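Local atomic coordinates of alpha-ketoglutarate-dependent 2,4-dichlorophenoxyacetate dioxygenase (Bradyrhizobium diazoefficiens, PDB entry 5BKE), a protein that probably acts as a metal- and 2-oxoglutarate-dependent dioxygenase of the TfdA family, associated with the oxidative degradation of aryloxyalkanoate herbicides. Residues 166-171 and 193-198; 170-175 and 186-191. One frame throughout, in Å; residues are numbered along the deposited sequence.

Interaction 1: residues 166-171 and 193-198; sequences VCEHSL and PVLQRL
The aliphatic stem of Q196 lies over one face of the H169 imidazole, a CH-pi contact in which CG of Q196 stands 3.9 Å from the ring centroid and nearest to CD2. Its chain then bends at chi2 (-81°), and the amide plane stands almost perpendicular to the ring, its polar atoms meeting S119 and T288. ND1 of the imidazole is hydrogen-bonded to OG of S119, while a water lies in the ring plane 2.9 Å from NE2 of H169 and donates to the backbone O of R197. Replacing H169 by a leucine would probably break this water bridge and leave the S119 hydroxyl without its imidazole mate. H169 and Q196 share a face of an antiparallel pair of strands, inner members of a four-stranded sheet, with C167, whose SG touches CD1 of L198 at 3.8 Å. Two hydrogen-bonded pairs, C167 with Q196 and H169 with V194, join the backbones; the bond from H169 N to V194 O measures 2.8 Å and is nearly straight at 168°. On the reverse face, E168 and L195 run alongside each other, pointing the same way, with CG of E168 3.7 Å from CD2 of L195, and V166 brings CG1 within 3.7 Å of CB of L195.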
loop_
_atom_site.group_PDB
_atom_site.type_symbol
_atom_site.label_atom_id
_atom_site.label_comp_id
_atom_site.label_asym_id
_atom_site.label_seq_id
_atom_site.Cartn_x
_atom_site.Cartn_y
_atom_site.Cartn_z
ATOM N N VAL C 166 -35.550 -15.206 -1.064
ATOM C CA VAL C 166 -36.384 -15.613 0.066
ATOM C C VAL C 166 -36.605 -17.132 0.010
ATOM O O VAL C 166 -36.918 -17.687 -1.056
ATOM C CB VAL C 166 -37.730 -14.825 0.091
ATOM C CG1 VAL C 166 -38.664 -15.325 1.181
ATOM C CG2 VAL C 166 -37.485 -13.333 0.305
ATOM N N CYS C 167 -36.437 -17.788 1.163
ATOM C CA CYS C 167 -36.679 -19.234 1.306
ATOM C C CYS C 167 -37.989 -19.525 2.043
ATOM O O CYS C 167 -38.392 -18.770 2.925
ATOM C CB CYS C 167 -35.522 -19.905 2.053
ATOM S SG CYS C 167 -33.873 -19.689 1.335
ATOM N N GLU C 168 -38.630 -20.633 1.678
ATOM C CA GLU C 168 -39.788 -21.164 2.397
ATOM C C GLU C 168 -39.340 -22.257 3.367
ATOM O O GLU C 168 -38.789 -23.279 2.951
ATOM C CB GLU C 168 -40.843 -21.702 1.421
ATOM C CG GLU C 168 -41.399 -20.634 0.494
ATOM C CD GLU C 168 -42.664 -21.030 -0.261
ATOM O OE1 GLU C 168 -43.325 -22.039 0.098
ATOM O OE2 GLU C 168 -43.005 -20.296 -1.219
ATOM N N HIS C 169 -39.555 -22.017 4.657
ATOM C CA HIS C 169 -39.155 -22.955 5.701
ATOM C C HIS C 169 -40.373 -23.683 6.277
ATOM O O HIS C 169 -41.383 -23.050 6.618
ATOM C CB HIS C 169 -38.473 -22.238 6.857
ATOM C CG HIS C 169 -37.134 -21.648 6.535
ATOM N ND1 HIS C 169 -35.980 -22.042 7.178
ATOM C CD2 HIS C 169 -36.773 -20.651 5.690
ATOM C CE1 HIS C 169 -34.964 -21.323 6.734
ATOM N NE2 HIS C 169 -35.420 -20.465 5.837
ATOM N N SER C 170 -40.251 -25.003 6.406
ATOM C CA SER C 170 -41.256 -25.848 7.035
ATOM C C SER C 170 -40.617 -27.115 7.595
ATOM O O SER C 170 -39.716 -27.693 6.965
ATOM C CB SER C 170 -42.329 -26.241 6.017
ATOM O OG SER C 170 -43.245 -27.164 6.572
ATOM N N LEU C 171 -41.115 -27.563 8.751
ATOM C CA LEU C 171 -40.778 -28.895 9.284
ATOM C C LEU C 171 -41.068 -30.025 8.298
ATOM O O LEU C 171 -40.400 -31.060 8.327
ATOM C CB LEU C 171 -41.468 -29.162 10.622
ATOM C CG LEU C 171 -40.788 -28.547 11.849
ATOM C CD1 LEU C 171 -41.764 -28.371 13.003
ATOM C CD2 LEU C 171 -39.567 -29.347 12.290
ATOM N N PRO C 193 -45.664 -23.522 5.621
ATOM C CA PRO C 193 -44.394 -22.847 5.293
ATOM C C PRO C 193 -44.367 -21.340 5.578
ATOM O O PRO C 193 -45.357 -20.652 5.318
ATOM C CB PRO C 193 -44.241 -23.102 3.798
ATOM C CG PRO C 193 -44.916 -24.408 3.595
ATOM C CD PRO C 193 -46.117 -24.362 4.498
ATOM N N VAL C 194 -43.247 -20.866 6.136
ATOM C CA VAL C 194 -43.002 -19.441 6.370
ATOM C C VAL C 194 -41.839 -18.922 5.513
ATOM O O VAL C 194 -40.981 -19.698 5.060
ATOM C CB VAL C 194 -42.766 -19.090 7.868
ATOM C CG1 VAL C 194 -43.906 -19.597 8.744
ATOM C CG2 VAL C 194 -41.418 -19.601 8.359
ATOM N N LEU C 195 -41.835 -17.612 5.287
ATOM C CA LEU C 195 -40.808 -16.955 4.480
ATOM C C LEU C 195 -39.687 -16.445 5.369
ATOM O O LEU C 195 -39.943 -15.942 6.464
ATOM C CB LEU C 195 -41.399 -15.802 3.646
ATOM C CG LEU C 195 -42.523 -16.096 2.626
ATOM C CD1 LEU C 195 -42.958 -14.819 1.913
ATOM C CD2 LEU C 195 -42.152 -17.173 1.614
ATOM N N GLN C 196 -38.447 -16.622 4.908
ATOM C CA GLN C 196 -37.255 -16.077 5.563
ATOM C C GLN C 196 -36.271 -15.646 4.498
ATOM O O GLN C 196 -36.138 -16.309 3.466
ATOM C CB GLN C 196 -36.556 -17.102 6.484
ATOM C CG GLN C 196 -37.424 -17.807 7.529
ATOM C CD GLN C 196 -37.683 -16.998 8.799
ATOM O OE1 GLN C 196 -37.228 -15.865 8.950
ATOM N NE2 GLN C 196 -38.413 -17.597 9.728
ATOM N N ARG C 197 -35.577 -14.543 4.758
ATOM C CA ARG C 197 -34.449 -14.099 3.926
ATOM C C ARG C 197 -33.342 -15.151 3.925
ATOM O O ARG C 197 -33.062 -15.753 4.968
ATOM C CB ARG C 197 -33.870 -12.789 4.459
ATOM C CG ARG C 197 -34.781 -11.574 4.364
ATOM C CD ARG C 197 -34.865 -11.005 2.954
ATOM N NE ARG C 197 -33.568 -10.575 2.417
ATOM C CZ ARG C 197 -33.009 -9.389 2.637
ATOM N NH1 ARG C 197 -33.621 -8.498 3.401
ATOM N NH2 ARG C 197 -31.828 -9.095 2.100
ATOM N N LEU C 198 -32.734 -15.366 2.756
ATOM C CA LEU C 198 -31.545 -16.202 2.630
ATOM C C LEU C 198 -30.334 -15.510 3.242
ATOM O O LEU C 198 -29.442 -16.163 3.783
ATOM C CB LEU C 198 -31.286 -16.553 1.158
ATOM C CG LEU C 198 -30.139 -17.501 0.766
ATOM C CD1 LEU C 198 -30.204 -18.842 1.493
ATOM C CD2 LEU C 198 -30.101 -17.723 -0.747
HETATM O O HOH W 1 -33.513 -18.479 4.814
#

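Interaction 2: residues 170-175 and 186-191; sequences SLMYSR and EEKQMF
L171 lies over one face of the F191 ring, its CB 4.2 Å above the plane and displaced toward the rim. From there the leucine crosses the ring at a slant, and its CD1 comes within 3.7 Å of CE1 of F191. The other leucine methyl serves a second flat group, for CD2 of L171 lies 3.6 Å above the guanidinium plane of R175, which also makes a cation-pi contact with F107. M172 reaches F191 obliquely, its CG 3.8 Å from CB of the phenylalanine. Beyond the sulfur its chain bends (chi3 -76°), which carries the CE methyl to 3.3 Å from the backbone O of F191, while SD passes beside the backbone of K188. That O of F191 also accepts a hydrogen bond from OG of S170, 2.7 Å long and in the carbonyl plane. OG of S170 points opposite its own backbone N (chi1 174°), which lets it accept from N of M172 at 3.0 Å. The one hydroxyl thus donates to the carbonyl that follows helix 187-190 and accepts from an N-H in the first turn of helix 171-176. S170 is the N-cap of helix 171-176, and F191 is the first residue to leave helix 187-190: the arrangement is an N-cap serine that links the start of one short helix to the end of another, within a TauD/TfdA-family dioxygenase.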
loop_
_atom_site.group_PDB
_atom_site.type_symbol
_atom_site.label_atom_id
_atom_site.label_comp_id
_atom_site.label_asym_id
_atom_site.label_seq_id
_atom_site.Cartn_x
_atom_site.Cartn_y
_atom_site.Cartn_z
ATOM N N SER C 170 -40.251 -25.003 6.406
ATOM C CA SER C 170 -41.256 -25.848 7.035
ATOM C C SER C 170 -40.617 -27.115 7.595
ATOM O O SER C 170 -39.716 -27.693 6.965
ATOM C CB SER C 170 -42.329 -26.241 6.017
ATOM O OG SER C 170 -43.245 -27.164 6.572
ATOM N N LEU C 171 -41.115 -27.563 8.751
ATOM C CA LEU C 171 -40.778 -28.895 9.284
ATOM C C LEU C 171 -41.068 -30.025 8.298
ATOM O O LEU C 171 -40.400 -31.060 8.327
ATOM C CB LEU C 171 -41.468 -29.162 10.622
ATOM C CG LEU C 171 -40.788 -28.547 11.849
ATOM C CD1 LEU C 171 -41.764 -28.371 13.003
ATOM C CD2 LEU C 171 -39.567 -29.347 12.290
ATOM N N MET C 172 -42.030 -29.808 7.403
ATOM C CA MET C 172 -42.358 -30.777 6.352
ATOM C C MET C 172 -41.241 -30.949 5.312
ATOM O O MET C 172 -41.121 -32.015 4.698
ATOM C CB MET C 172 -43.675 -30.406 5.663
ATOM C CG MET C 172 -44.895 -30.361 6.580
ATOM S SD MET C 172 -46.479 -30.222 5.700
ATOM C CE MET C 172 -46.512 -28.495 5.212
ATOM N N TYR C 173 -40.434 -29.905 5.103
ATOM C CA TYR C 173 -39.298 -29.986 4.168
ATOM C C TYR C 173 -38.118 -30.783 4.739
ATOM O O TYR C 173 -37.562 -31.651 4.052
ATOM C CB TYR C 173 -38.830 -28.602 3.728
ATOM C CG TYR C 173 -39.711 -27.883 2.725
ATOM C CD1 TYR C 173 -40.090 -28.493 1.521
ATOM C CD2 TYR C 173 -40.126 -26.557 2.955
ATOM C CE1 TYR C 173 -40.880 -27.821 0.592
ATOM C CE2 TYR C 173 -40.916 -25.876 2.032
ATOM C CZ TYR C 173 -41.288 -26.510 0.851
ATOM O OH TYR C 173 -42.069 -25.844 -0.073
ATOM N N SER C 174 -37.755 -30.491 5.987
ATOM C CA SER C 174 -36.665 -31.187 6.662
ATOM C C SER C 174 -36.974 -32.662 6.911
ATOM O O SER C 174 -36.119 -33.517 6.664
ATOM C CB SER C 174 -36.288 -30.492 7.964
ATOM O OG SER C 174 -37.399 -30.380 8.827
ATOM N N ARG C 175 -38.187 -32.949 7.389
ATOM C CA ARG C 175 -38.616 -34.327 7.627
ATOM C C ARG C 175 -38.877 -35.037 6.310
ATOM O O ARG C 175 -38.611 -36.224 6.187
ATOM C CB ARG C 175 -39.835 -34.409 8.557
ATOM C CG ARG C 175 -39.659 -33.766 9.926
ATOM C CD ARG C 175 -38.374 -34.181 10.625
ATOM N NE ARG C 175 -38.136 -33.490 11.902
ATOM C CZ ARG C 175 -37.327 -32.442 12.079
ATOM N NH1 ARG C 175 -37.180 -31.932 13.293
ATOM N NH2 ARG C 175 -36.661 -31.900 11.063
ATOM N N GLU C 186 -54.243 -31.285 10.632
ATOM C CA GLU C 186 -53.909 -30.023 11.276
ATOM C C GLU C 186 -52.384 -29.846 11.410
ATOM O O GLU C 186 -51.926 -28.761 11.751
ATOM C CB GLU C 186 -54.621 -29.888 12.638
ATOM C CG GLU C 186 -54.289 -30.955 13.678
ATOM C CD GLU C 186 -55.012 -30.733 14.994
ATOM O OE1 GLU C 186 -56.241 -30.964 15.053
ATOM O OE2 GLU C 186 -54.346 -30.337 15.976
ATOM N N GLU C 187 -51.626 -30.918 11.152
ATOM C CA GLU C 187 -50.160 -30.866 11.013
ATOM C C GLU C 187 -49.752 -30.079 9.759
ATOM O O GLU C 187 -48.867 -29.224 9.832
ATOM C CB GLU C 187 -49.550 -32.276 10.980
ATOM C CG GLU C 187 -49.469 -32.973 12.335
ATOM C CD GLU C 187 -48.877 -34.381 12.272
ATOM O OE1 GLU C 187 -48.695 -34.933 11.160
ATOM O OE2 GLU C 187 -48.595 -34.949 13.351
ATOM N N LYS C 188 -50.411 -30.361 8.630
ATOM C CA LYS C 188 -50.240 -29.598 7.383
ATOM C C LYS C 188 -50.572 -28.112 7.545
ATOM O O LYS C 188 -50.042 -27.262 6.818
ATOM C CB LYS C 188 -51.094 -30.188 6.261
ATOM C CG LYS C 188 -50.505 -31.430 5.618
ATOM C CD LYS C 188 -51.174 -31.759 4.289
ATOM C CE LYS C 188 -50.471 -31.096 3.110
ATOM N NZ LYS C 188 -50.996 -31.587 1.805
ATOM N N GLN C 189 -51.453 -27.816 8.498
ATOM C CA GLN C 189 -51.815 -26.450 8.832
ATOM C C GLN C 189 -50.881 -25.888 9.902
ATOM O O GLN C 189 -50.516 -24.714 9.850
ATOM C CB GLN C 189 -53.289 -26.360 9.266
ATOM C CG GLN C 189 -54.308 -26.742 8.185
ATOM C CD GLN C 189 -54.281 -25.821 6.967
ATOM O OE1 GLN C 189 -54.355 -24.594 7.091
ATOM N NE2 GLN C 189 -54.188 -26.414 5.777
ATOM N N MET C 190 -50.494 -26.735 10.859
ATOM C CA MET C 190 -49.544 -26.372 11.928
ATOM C C MET C 190 -48.132 -26.118 11.389
ATOM O O MET C 190 -47.414 -25.263 11.918
ATOM C CB MET C 190 -49.492 -27.465 12.998
ATOM C CG MET C 190 -49.176 -26.976 14.401
ATOM S SD MET C 190 -49.176 -28.323 15.608
ATOM C CE MET C 190 -50.928 -28.448 15.967
ATOM N N PHE C 191 -47.753 -26.863 10.344
ATOM C CA PHE C 191 -46.422 -26.756 9.719
ATOM C C PHE C 191 -46.450 -26.011 8.379
ATOM O O PHE C 191 -45.604 -26.244 7.512
ATOM C CB PHE C 191 -45.764 -28.137 9.536
ATOM C CG PHE C 191 -45.695 -28.976 10.787
ATOM C CD1 PHE C 191 -45.459 -28.403 12.049
ATOM C CD2 PHE C 191 -45.827 -30.364 10.694
ATOM C CE1 PHE C 191 -45.399 -29.201 13.191
ATOM C CE2 PHE C 191 -45.753 -31.167 11.831
ATOM C CZ PHE C 191 -45.536 -30.585 13.080
#

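The two contacts, with centres 12 Å apart, form one continuous unit because both their chain segments run on: strand 166-169 passes through S170 into helix 171-176, and helix 187-190 leads through F191 to strand 194-201. S170 belongs to both contacts, packing its CB against P193 in interaction 1 while its hydroxyl serves interaction 2. The two contacts also touch directly, CE of M172 lying 4.2 Å from CD of P193. Both approach the metal centre without entering it: the side chain of L171 is about 9 Å from the bound manganese and about 10 Å from N-oxalylglycine, whereas that of H169 is about 12 Å from the metal and about 8 Å from the side chain of the manganese ligand H115.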